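PDB 1ZCE: hypothetical protein Atu2648 from Agrobacterium tumefaciens str. C58, which is of unknown function but belongs to the EVE domain family, related to ASCH and PUA domains, and so perhaps recognises modified nucleic acid. Local coordinates for residues W29-M41 and T116-E128. Sequence-based numbering, arbitrary orientation.
Sequences WTGVRNYQARNNM and TSMRLSVQPVTEE
In this EVE domain of the PUA clan, helix 35-42 packs by its Ala37-Asn40 side on strand 122-125, an outermost strand of the mixed sheet; the axes of 35-41 and 122-125 pass 7.3 Å apart at 56°. Val122 is the centre of the contact. Its CB lies 3.9 Å from Ala37 CB, and its two methyls part from there. With CG1 anti to the backbone N (chi1 -178°), that branch reaches CG of selenomethionine Met41, while CG2 lies at the edge of the Trp29 indole, 4.1 Å from Trp29 NE1. The indole N-H points in the ring plane to a water that donates in turn to Ser121 O, so one water ties the 29-34 loop to the residue just before strand 122-125. Leu120 slips its CD1 under the first helical turn, 3.5 Å from Gln36 CG and close to the backbone N of Ala37. That N-H is taken by the N-cap, Asn34, whose OD1 accepts it at 2.9 Å. On the amide's other branch, ND2 shares a water with Arg119 NH1, the Arg119 bond being weak. Asn40 OD1 is modelled 2.9 Å from Val122 O, two acceptors without a hydrogen bond, so this amide orientation is doubtful; as modelled, Asn40 ND2 makes a weak bond to Gln36 OE1. Strand 4-9 pairs with 122-125, and Trp29 meets Tyr7 edge-to-face. The arrangement is that of an N-capped helix laid obliquely on an edge strand, within the PUA-like fold.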
loop_
_atom_site.group_PDB
_atom_site.type_symbol
_atom_site.label_atom_id
_atom_site.label_comp_id
_atom_site.label_asym_id
_atom_site.label_seq_id
_atom_site.Cartn_x
_atom_site.Cartn_y
_atom_site.Cartn_z
ATOM N N TRP A 29 9.759 -3.756 -3.115
ATOM C CA TRP A 29 8.474 -4.061 -3.737
ATOM C C TRP A 29 8.624 -4.479 -5.198
ATOM O O TRP A 29 8.202 -3.781 -6.119
ATOM C CB TRP A 29 7.529 -2.864 -3.616
ATOM C CG TRP A 29 6.109 -3.291 -3.477
ATOM C CD1 TRP A 29 5.079 -3.011 -4.324
ATOM C CD2 TRP A 29 5.571 -4.131 -2.452
ATOM N NE1 TRP A 29 3.929 -3.627 -3.893
ATOM C CE2 TRP A 29 4.204 -4.323 -2.744
ATOM C CE3 TRP A 29 6.113 -4.745 -1.314
ATOM C CZ2 TRP A 29 3.366 -5.105 -1.940
ATOM C CZ3 TRP A 29 5.282 -5.524 -0.512
ATOM C CH2 TRP A 29 3.923 -5.696 -0.831
ATOM N N THR A 30 9.210 -5.657 -5.383
ATOM C CA THR A 30 9.485 -6.218 -6.701
ATOM C C THR A 30 8.278 -6.822 -7.406
ATOM O O THR A 30 7.227 -7.025 -6.806
ATOM C CB THR A 30 10.540 -7.325 -6.598
ATOM O OG1 THR A 30 10.035 -8.376 -5.766
ATOM C CG2 THR A 30 11.817 -6.787 -5.985
ATOM N N GLY A 31 8.446 -7.098 -8.695
ATOM C CA GLY A 31 7.390 -7.729 -9.467
ATOM C C GLY A 31 6.339 -6.854 -10.116
ATOM O O GLY A 31 5.478 -7.370 -10.826
ATOM N N VAL A 32 6.380 -5.548 -9.882
ATOM C CA VAL A 32 5.398 -4.667 -10.498
ATOM C C VAL A 32 5.752 -4.494 -11.969
ATOM O O VAL A 32 6.853 -4.062 -12.304
ATOM C CB VAL A 32 5.362 -3.295 -9.795
ATOM C CG1 VAL A 32 4.453 -2.336 -10.558
ATOM C CG2 VAL A 32 4.868 -3.465 -8.366
ATOM N N ARG A 33 4.816 -4.861 -12.840
ATOM C CA ARG A 33 5.011 -4.761 -14.284
ATOM C C ARG A 33 3.837 -4.001 -14.901
ATOM O O ARG A 33 3.268 -4.400 -15.920
ATOM C CB ARG A 33 5.127 -6.161 -14.895
ATOM C CG ARG A 33 6.281 -6.991 -14.330
ATOM C CD ARG A 33 7.641 -6.404 -14.696
ATOM N NE ARG A 33 8.759 -7.212 -14.203
ATOM C CZ ARG A 33 9.401 -6.999 -13.056
ATOM N NH1 ARG A 33 9.045 -5.994 -12.266
ATOM N NH2 ARG A 33 10.400 -7.795 -12.694
ATOM N N ASN A 34 3.488 -2.897 -14.252
ATOM C CA ASN A 34 2.399 -2.024 -14.668
ATOM C C ASN A 34 2.981 -0.615 -14.612
ATOM O O ASN A 34 3.508 -0.198 -13.578
ATOM C CB ASN A 34 1.225 -2.178 -13.693
ATOM C CG ASN A 34 0.064 -1.256 -14.015
ATOM O OD1 ASN A 34 0.127 -0.050 -13.777
ATOM N ND2 ASN A 34 -1.004 -1.821 -14.562
ATOM N N TYR A 35 2.899 0.115 -15.720
ATOM C CA TYR A 35 3.466 1.457 -15.772
ATOM C C TYR A 35 2.884 2.426 -14.756
ATOM O O TYR A 35 3.623 3.156 -14.097
ATOM C CB TYR A 35 3.328 2.033 -17.182
ATOM C CG TYR A 35 4.082 1.241 -18.223
ATOM C CD1 TYR A 35 3.410 0.583 -19.251
ATOM C CD2 TYR A 35 5.468 1.133 -18.170
ATOM C CE1 TYR A 35 4.100 -0.167 -20.200
ATOM C CE2 TYR A 35 6.168 0.385 -19.111
ATOM C CZ TYR A 35 5.478 -0.262 -20.124
ATOM O OH TYR A 35 6.167 -1.007 -21.055
ATOM N N GLN A 36 1.565 2.438 -14.616
ATOM C CA GLN A 36 0.933 3.345 -13.669
ATOM C C GLN A 36 1.334 3.042 -12.230
ATOM O O GLN A 36 1.583 3.958 -11.445
ATOM C CB GLN A 36 -0.588 3.287 -13.814
ATOM C CG GLN A 36 -1.323 4.108 -12.773
ATOM C CD GLN A 36 -0.846 5.545 -12.717
ATOM O OE1 GLN A 36 -0.963 6.206 -11.686
ATOM N NE2 GLN A 36 -0.317 6.041 -13.829
ATOM N N ALA A 37 1.383 1.760 -11.881
ATOM C CA ALA A 37 1.773 1.358 -10.530
ATOM C C ALA A 37 3.226 1.769 -10.283
ATOM O O ALA A 37 3.570 2.273 -9.209
ATOM C CB ALA A 37 1.609 -0.145 -10.361
ATOM N N ARG A 38 4.071 1.545 -11.285
ATOM C CA ARG A 38 5.477 1.914 -11.207
ATOM C C ARG A 38 5.591 3.423 -11.014
ATOM O O ARG A 38 6.363 3.898 -10.183
ATOM C CB ARG A 38 6.196 1.523 -12.499
ATOM C CG ARG A 38 7.653 1.956 -12.554
ATOM C CD ARG A 38 8.157 2.007 -13.990
ATOM N NE ARG A 38 7.502 3.067 -14.751
ATOM C CZ ARG A 38 7.723 3.313 -16.037
ATOM N NH1 ARG A 38 8.586 2.571 -16.719
ATOM N NH2 ARG A 38 7.085 4.307 -16.636
ATOM N N ASN A 39 4.822 4.175 -11.793
ATOM C CA ASN A 39 4.857 5.625 -11.707
ATOM C C ASN A 39 4.351 6.112 -10.360
ATOM O O ASN A 39 4.808 7.138 -9.863
ATOM C CB ASN A 39 4.061 6.249 -12.855
ATOM C CG ASN A 39 4.699 5.991 -14.217
ATOM O OD1 ASN A 39 5.861 5.583 -14.308
ATOM N ND2 ASN A 39 3.942 6.239 -15.282
ATOM N N ASN A 40 3.408 5.386 -9.767
ATOM C CA ASN A 40 2.912 5.770 -8.453
ATOM C C ASN A 40 4.064 5.617 -7.459
ATOM O O ASN A 40 4.258 6.460 -6.583
ATOM C CB ASN A 40 1.713 4.900 -8.053
ATOM C CG ASN A 40 0.421 5.322 -8.755
ATOM O OD1 ASN A 40 -0.547 4.563 -8.830
ATOM N ND2 ASN A 40 0.404 6.546 -9.264
HETATM N N MSE A 41 4.844 4.552 -7.600
HETATM C CA MSE A 41 5.975 4.371 -6.702
HETATM C C MSE A 41 7.009 5.477 -6.912
HETATM O O MSE A 41 7.615 5.950 -5.951
HETATM C CB MSE A 41 6.604 2.986 -6.881
HETATM C CG MSE A 41 5.718 1.875 -6.326
HETATM SE SE MSE A 41 6.540 0.108 -6.247
HETATM C CE MSE A 41 6.667 -0.194 -8.166
ATOM N N THR A 116 -12.360 1.408 -7.775
ATOM C CA THR A 116 -12.551 1.839 -9.157
ATOM C C THR A 116 -11.580 1.180 -10.133
ATOM O O THR A 116 -11.936 0.902 -11.279
ATOM C CB THR A 116 -12.415 3.372 -9.291
ATOM O OG1 THR A 116 -11.085 3.772 -8.939
ATOM C CG2 THR A 116 -13.412 4.072 -8.378
ATOM N N SER A 117 -10.354 0.940 -9.683
ATOM C CA SER A 117 -9.338 0.313 -10.525
ATOM C C SER A 117 -9.336 -1.198 -10.324
ATOM O O SER A 117 -9.336 -1.681 -9.195
ATOM C CB SER A 117 -7.960 0.883 -10.189
ATOM O OG SER A 117 -7.926 2.283 -10.403
HETATM N N MSE A 118 -9.329 -1.945 -11.422
HETATM C CA MSE A 118 -9.336 -3.400 -11.342
HETATM C C MSE A 118 -7.974 -4.046 -11.584
HETATM O O MSE A 118 -7.794 -5.234 -11.318
HETATM C CB MSE A 118 -10.339 -3.976 -12.349
HETATM C CG MSE A 118 -11.793 -3.618 -12.081
HETATM SE SE MSE A 118 -12.422 -4.267 -10.369
HETATM C CE MSE A 118 -12.455 -2.591 -9.417
ATOM N N ARG A 119 -7.013 -3.269 -12.077
ATOM C CA ARG A 119 -5.691 -3.811 -12.381
ATOM C C ARG A 119 -4.494 -3.059 -11.805
ATOM O O ARG A 119 -3.351 -3.348 -12.157
ATOM C CB ARG A 119 -5.520 -3.906 -13.896
ATOM C CG ARG A 119 -6.444 -4.904 -14.566
ATOM C CD ARG A 119 -6.330 -4.833 -16.081
ATOM N NE ARG A 119 -4.951 -4.629 -16.519
ATOM C CZ ARG A 119 -4.455 -3.453 -16.891
ATOM N NH1 ARG A 119 -3.187 -3.353 -17.271
ATOM N NH2 ARG A 119 -5.231 -2.377 -16.897
ATOM N N LEU A 120 -4.746 -2.103 -10.923
ATOM C CA LEU A 120 -3.664 -1.326 -10.334
ATOM C C LEU A 120 -3.239 -1.924 -8.992
ATOM O O LEU A 120 -4.022 -1.933 -8.042
ATOM C CB LEU A 120 -4.123 0.114 -10.152
ATOM C CG LEU A 120 -3.001 1.092 -9.828
ATOM C CD1 LEU A 120 -2.015 1.147 -10.991
ATOM C CD2 LEU A 120 -3.590 2.466 -9.568
ATOM N N SER A 121 -1.997 -2.402 -8.909
ATOM C CA SER A 121 -1.492 -3.031 -7.685
ATOM C C SER A 121 -0.921 -2.053 -6.663
ATOM O O SER A 121 -0.778 -2.396 -5.488
ATOM C CB SER A 121 -0.432 -4.085 -8.026
ATOM O OG SER A 121 0.766 -3.479 -8.477
ATOM N N VAL A 122 -0.573 -0.852 -7.115
ATOM C CA VAL A 122 -0.043 0.198 -6.242
ATOM C C VAL A 122 -0.883 1.410 -6.614
ATOM O O VAL A 122 -0.850 1.881 -7.758
ATOM C CB VAL A 122 1.445 0.453 -6.510
ATOM C CG1 VAL A 122 1.965 1.508 -5.545
ATOM C CG2 VAL A 122 2.225 -0.838 -6.356
ATOM N N GLN A 123 -1.630 1.913 -5.636
ATOM C CA GLN A 123 -2.580 2.987 -5.886
ATOM C C GLN A 123 -2.515 4.210 -4.992
ATOM O O GLN A 123 -1.966 4.174 -3.892
ATOM C CB GLN A 123 -4.003 2.424 -5.748
ATOM C CG GLN A 123 -4.234 1.064 -6.388
ATOM C CD GLN A 123 -5.560 0.432 -5.989
ATOM O OE1 GLN A 123 -6.019 -0.511 -6.629
ATOM N NE2 GLN A 123 -6.172 0.940 -4.920
ATOM N N PRO A 124 -3.079 5.326 -5.471
ATOM C CA PRO A 124 -3.080 6.532 -4.649
ATOM C C PRO A 124 -4.290 6.392 -3.716
ATOM O O PRO A 124 -5.228 5.634 -3.993
ATOM C CB PRO A 124 -3.270 7.652 -5.669
ATOM C CG PRO A 124 -4.113 7.006 -6.710
ATOM C CD PRO A 124 -3.510 5.620 -6.850
ATOM N N VAL A 125 -4.243 7.113 -2.606
ATOM C CA VAL A 125 -5.320 7.130 -1.626
ATOM C C VAL A 125 -5.397 8.587 -1.199
ATOM O O VAL A 125 -4.385 9.160 -0.807
ATOM C CB VAL A 125 -4.984 6.254 -0.384
ATOM C CG1 VAL A 125 -6.077 6.400 0.669
ATOM C CG2 VAL A 125 -4.841 4.788 -0.782
ATOM N N THR A 126 -6.567 9.210 -1.298
ATOM C CA THR A 126 -6.668 10.604 -0.882
ATOM C C THR A 126 -6.528 10.660 0.635
ATOM O O THR A 126 -6.724 9.654 1.322
ATOM C CB THR A 126 -8.021 11.234 -1.264
ATOM O OG1 THR A 126 -9.059 10.659 -0.463
ATOM C CG2 THR A 126 -8.317 11.010 -2.738
ATOM N N GLU A 127 -6.182 11.829 1.161
ATOM C CA GLU A 127 -6.029 11.975 2.603
ATOM C C GLU A 127 -7.330 11.609 3.314
ATOM O O GLU A 127 -7.315 10.927 4.335
ATOM C CB GLU A 127 -5.622 13.409 2.955
ATOM C CG GLU A 127 -5.266 13.611 4.422
ATOM C CD GLU A 127 -4.778 15.019 4.723
ATOM O OE1 GLU A 127 -4.420 15.289 5.890
ATOM O OE2 GLU A 127 -4.753 15.855 3.794
ATOM N N GLU A 128 -8.456 12.064 2.772
ATOM C CA GLU A 128 -9.751 11.767 3.369
ATOM C C GLU A 128 -10.060 10.275 3.324
ATOM O O GLU A 128 -10.626 9.727 4.271
ATOM C CB GLU A 128 -10.857 12.566 2.671
ATOM C CG GLU A 128 -10.988 13.987 3.206
ATOM C CD GLU A 128 -11.619 14.008 4.591
ATOM O OE1 GLU A 128 -12.865 14.054 4.686
ATOM O OE2 GLU A 128 -10.871 13.955 5.586
HETATM O O HOH W 1 1.441 -4.229 -5.146
HETATM O O HOH W 2 -1.066 -4.559 -15.889
#